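PDB 6OM4: MccB protein from Escherichia coli, which adenylylates the N-formylated MccA peptide through a phosphoramidate linkage in the biosynthesis of the Trojan-horse antibiotic microcin C7. Local coordinates for residues D242-G256 with P316-D328. Residues are numbered along the deposited sequence; the frame is centred on the assembly and turned at random.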
# COMPACT_ATOMS: atom_id res chain seq x y z
N ASP A 242 16.50 5.82 9.79
CA ASP A 242 16.31 6.64 8.59
C ASP A 242 15.92 5.82 7.34
O ASP A 242 15.79 6.41 6.27
CB ASP A 242 17.60 7.43 8.33
CG ASP A 242 18.86 6.59 8.46
OD1 ASP A 242 19.14 5.86 7.55
OD2 ASP A 242 19.52 6.65 9.52
N ILE A 243 15.76 4.50 7.46
CA ILE A 243 15.29 3.66 6.36
C ILE A 243 13.82 3.33 6.55
O ILE A 243 13.43 2.69 7.52
CB ILE A 243 16.09 2.35 6.24
CG1 ILE A 243 17.58 2.60 6.00
CG2 ILE A 243 15.49 1.48 5.16
CD1 ILE A 243 18.40 1.31 6.05
N ALA A 244 13.01 3.70 5.55
CA ALA A 244 11.58 3.36 5.52
C ALA A 244 11.46 1.88 5.12
O ALA A 244 12.15 1.48 4.19
CB ALA A 244 10.88 4.24 4.53
N VAL A 245 10.65 1.11 5.84
CA VAL A 245 10.48 -0.32 5.54
C VAL A 245 8.99 -0.65 5.35
O VAL A 245 8.16 -0.26 6.15
CB VAL A 245 11.10 -1.22 6.62
CG1 VAL A 245 10.81 -2.70 6.35
CG2 VAL A 245 12.59 -0.96 6.73
N PHE A 246 8.67 -1.44 4.31
CA PHE A 246 7.32 -2.00 4.26
C PHE A 246 7.44 -3.39 3.70
O PHE A 246 8.36 -3.68 2.97
CB PHE A 246 6.31 -1.16 3.45
CG PHE A 246 6.50 -1.13 1.95
CD1 PHE A 246 7.58 -0.49 1.38
CD2 PHE A 246 5.59 -1.74 1.10
CE1 PHE A 246 7.73 -0.42 -0.00
CE2 PHE A 246 5.77 -1.72 -0.27
CZ PHE A 246 6.84 -1.06 -0.83
N GLY A 247 6.47 -4.20 4.09
CA GLY A 247 6.55 -5.62 3.87
C GLY A 247 7.20 -6.36 5.03
O GLY A 247 7.79 -5.79 5.97
N PRO A 248 7.05 -7.69 5.07
CA PRO A 248 6.34 -8.44 4.04
C PRO A 248 4.81 -8.33 4.14
O PRO A 248 4.27 -7.98 5.19
CB PRO A 248 6.82 -9.85 4.36
CG PRO A 248 6.87 -9.86 5.86
CD PRO A 248 7.47 -8.52 6.20
N LEU A 249 4.15 -8.62 3.02
CA LEU A 249 2.72 -8.85 2.97
C LEU A 249 2.54 -10.37 2.97
O LEU A 249 2.88 -11.01 2.00
CB LEU A 249 2.13 -8.16 1.73
CG LEU A 249 0.71 -8.51 1.30
CD1 LEU A 249 -0.23 -8.84 2.41
CD2 LEU A 249 0.10 -7.41 0.43
N TYR A 250 2.14 -10.90 4.13
CA TYR A 250 2.00 -12.33 4.36
C TYR A 250 0.59 -12.74 3.92
O TYR A 250 -0.40 -12.22 4.45
CB TYR A 250 2.17 -12.70 5.84
CG TYR A 250 1.75 -14.12 6.12
CD1 TYR A 250 2.45 -15.16 5.54
CD2 TYR A 250 0.61 -14.41 6.85
CE1 TYR A 250 2.04 -16.47 5.71
CE2 TYR A 250 0.22 -15.72 7.08
CZ TYR A 250 0.92 -16.75 6.47
OH TYR A 250 0.54 -18.06 6.65
N VAL A 251 0.53 -13.70 2.99
CA VAL A 251 -0.75 -14.27 2.54
C VAL A 251 -0.70 -15.77 2.78
O VAL A 251 0.15 -16.42 2.18
CB VAL A 251 -1.02 -13.94 1.07
CG1 VAL A 251 -2.41 -14.43 0.69
CG2 VAL A 251 -0.87 -12.46 0.79
N PRO A 252 -1.58 -16.33 3.63
CA PRO A 252 -1.58 -17.77 3.94
C PRO A 252 -1.47 -18.67 2.71
O PRO A 252 -2.23 -18.50 1.74
CB PRO A 252 -2.95 -17.96 4.58
CG PRO A 252 -3.11 -16.69 5.37
CD PRO A 252 -2.60 -15.62 4.43
N GLY A 253 -0.47 -19.54 2.73
CA GLY A 253 -0.28 -20.57 1.73
C GLY A 253 0.29 -20.08 0.42
O GLY A 253 0.44 -20.87 -0.49
N LYS A 254 0.67 -18.80 0.33
CA LYS A 254 1.03 -18.13 -0.94
C LYS A 254 2.40 -17.45 -0.83
O LYS A 254 3.27 -17.64 -1.68
CB LYS A 254 -0.06 -17.11 -1.28
CG LYS A 254 0.19 -16.25 -2.51
CD LYS A 254 -1.04 -15.43 -2.89
CE LYS A 254 -0.76 -14.00 -3.27
NZ LYS A 254 -0.22 -13.90 -4.64
N THR A 255 2.60 -16.60 0.17
CA THR A 255 3.86 -15.94 0.28
C THR A 255 4.67 -16.54 1.43
O THR A 255 4.16 -17.31 2.23
CB THR A 255 3.71 -14.44 0.55
OG1 THR A 255 3.05 -14.31 1.81
CG2 THR A 255 2.95 -13.73 -0.54
N GLY A 256 5.95 -16.14 1.48
CA GLY A 256 6.77 -16.43 2.65
C GLY A 256 6.26 -15.71 3.88
O GLY A 256 5.50 -14.73 3.77
N PRO A 316 0.42 -6.29 -5.13
CA PRO A 316 1.17 -5.58 -4.08
C PRO A 316 2.69 -5.76 -4.27
O PRO A 316 3.16 -6.84 -4.58
CB PRO A 316 0.68 -6.22 -2.78
CG PRO A 316 -0.60 -6.90 -3.12
CD PRO A 316 -0.52 -7.28 -4.58
N LEU A 317 3.46 -4.71 -4.00
CA LEU A 317 4.91 -4.77 -4.15
C LEU A 317 5.56 -5.71 -3.12
O LEU A 317 6.61 -6.31 -3.45
CB LEU A 317 5.47 -3.36 -3.98
CG LEU A 317 5.81 -2.57 -5.24
CD1 LEU A 317 5.01 -2.94 -6.46
CD2 LEU A 317 5.77 -1.07 -4.96
N SER A 318 4.97 -5.83 -1.91
CA SER A 318 5.67 -6.47 -0.80
C SER A 318 5.31 -7.94 -0.63
O SER A 318 5.66 -8.53 0.37
CB SER A 318 5.53 -5.70 0.48
OG SER A 318 4.20 -5.71 0.97
N LEU A 319 4.62 -8.56 -1.60
CA LEU A 319 4.53 -10.04 -1.58
C LEU A 319 5.96 -10.60 -1.57
O LEU A 319 6.76 -10.31 -2.48
CB LEU A 319 3.81 -10.53 -2.84
CG LEU A 319 2.30 -10.77 -2.83
CD1 LEU A 319 1.52 -10.10 -1.74
CD2 LEU A 319 1.72 -10.45 -4.19
N ASN A 320 6.29 -11.43 -0.58
CA ASN A 320 7.57 -12.18 -0.55
C ASN A 320 8.77 -11.23 -0.39
O ASN A 320 9.90 -11.62 -0.72
CB ASN A 320 7.76 -13.01 -1.83
CG ASN A 320 6.68 -14.06 -1.99
OD1 ASN A 320 6.53 -14.89 -1.10
ND2 ASN A 320 5.95 -14.00 -3.10
N LYS A 321 8.57 -10.01 0.14
CA LYS A 321 9.64 -9.01 0.16
C LYS A 321 9.49 -8.09 1.38
O LYS A 321 8.41 -7.70 1.72
CB LYS A 321 9.65 -8.17 -1.13
CG LYS A 321 10.04 -8.95 -2.38
CD LYS A 321 10.11 -8.14 -3.63
CE LYS A 321 10.15 -9.04 -4.84
NZ LYS A 321 10.61 -8.28 -6.02
N ARG A 322 10.62 -7.73 2.00
CA ARG A 322 10.65 -6.67 2.98
C ARG A 322 11.49 -5.57 2.34
O ARG A 322 12.68 -5.84 2.07
CB ARG A 322 11.29 -7.16 4.27
CG ARG A 322 11.45 -6.13 5.38
CD ARG A 322 11.71 -6.82 6.70
NE ARG A 322 11.89 -5.91 7.84
CZ ARG A 322 13.06 -5.45 8.27
NH1 ARG A 322 14.19 -5.88 7.73
NH2 ARG A 322 13.08 -4.58 9.29
N ILE A 323 10.86 -4.42 2.00
CA ILE A 323 11.43 -3.43 1.13
C ILE A 323 11.90 -2.22 1.96
O ILE A 323 11.14 -1.71 2.75
CB ILE A 323 10.42 -3.01 0.04
CG1 ILE A 323 9.96 -4.23 -0.78
CG2 ILE A 323 10.97 -1.91 -0.85
CD1 ILE A 323 8.69 -4.05 -1.55
N GLY A 324 13.15 -1.81 1.76
CA GLY A 324 13.69 -0.60 2.38
C GLY A 324 13.88 0.49 1.36
O GLY A 324 14.47 0.26 0.27
N ILE A 325 13.52 1.73 1.76
CA ILE A 325 13.78 2.91 1.02
C ILE A 325 14.65 3.82 1.89
O ILE A 325 14.22 4.25 2.97
CB ILE A 325 12.48 3.62 0.61
CG1 ILE A 325 11.54 2.70 -0.17
CG2 ILE A 325 12.81 4.90 -0.16
CD1 ILE A 325 10.57 1.96 0.70
N TRP A 326 15.87 4.10 1.43
CA TRP A 326 16.82 4.91 2.17
C TRP A 326 16.38 6.36 2.08
O TRP A 326 15.74 6.74 1.10
CB TRP A 326 18.25 4.69 1.64
CG TRP A 326 19.02 3.52 2.22
CD1 TRP A 326 20.22 3.60 2.87
CD2 TRP A 326 18.71 2.11 2.17
NE1 TRP A 326 20.66 2.36 3.25
CE2 TRP A 326 19.75 1.42 2.84
CE3 TRP A 326 17.64 1.36 1.68
CZ2 TRP A 326 19.76 0.04 2.99
CZ3 TRP A 326 17.64 -0.01 1.83
CH2 TRP A 326 18.68 -0.65 2.50
N SER A 327 16.71 7.17 3.09
CA SER A 327 16.39 8.58 3.01
C SER A 327 17.68 9.41 2.91
O SER A 327 17.60 10.58 2.59
CB SER A 327 15.51 9.04 4.16
OG SER A 327 16.18 8.87 5.40
N ASP A 328 18.86 8.82 3.18
CA ASP A 328 20.08 9.66 3.07
C ASP A 328 20.86 9.37 1.80
O ASP A 328 21.87 10.01 1.55
CB ASP A 328 20.99 9.59 4.29
CG ASP A 328 21.38 8.20 4.72
OD1 ASP A 328 21.46 7.28 3.86
OD2 ASP A 328 21.51 8.04 5.96
O HOH W 1 18.77 6.06 4.90
O HOH W 2 9.10 -5.98 8.23
O HOH W 3 5.60 -12.18 2.06
O HOH W 4 4.18 -16.02 -3.78
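Phe246 and Ile323 form a hydrogen-bonded pair between antiparallel strands 243-250 and 321-326. These strands belong to the mixed beta-sheet of the ThiF-family (E1-like) fold, where they extend its parallel part. Ile323 N reaches Phe246 O at 2.8 Å. Ala244 and Ile325 make the next such pair.

The Phe246 ring lies beside Ile323, both side chains pointing the same way. Its CZ meets Ile323 CD1 at 3.6 Å, and Ile325 CD1 sits at the ring edge near CE1.

The other face of the sheet carries Ile243, Val245 and Trp326 and meets the bound peptide. Ile243 CD1 makes a CH-pi contact over the indole, 3.8 Å from the centroid of the six-membered ring of Trp326.

Arg322 can be followed from its root. CG stands opposite the backbone N (chi1 178°), and the chain stays extended to NE. CB lies 4.1 Å from Gly247 O. CG touches Val245 CG1 at 3.6 Å. CD passes by Gly247 O, and NE donates to a water that also binds that carbonyl. Val245 CG1 covers one face of the guanidinium. NH1 and NH2 both bond to the peptide backbone, and NH1 also to Gln335. The arginine thus joins the strand pair to the bound peptide.

A cis peptide precedes Pro248. Beyond it, Leu249 N and Lys321 N reach Ser318 O from opposite faces of its carbonyl plane, so this oxygen takes two donors, while Ser318 OG is held by Asp305. Near the four-cysteine zinc site (Cys257, Cys260, Cys343, Cys346), Gly256 N donates to Asn320 OD1 at 2.9 Å, nearly in line with the side-chain C=O of Asn320.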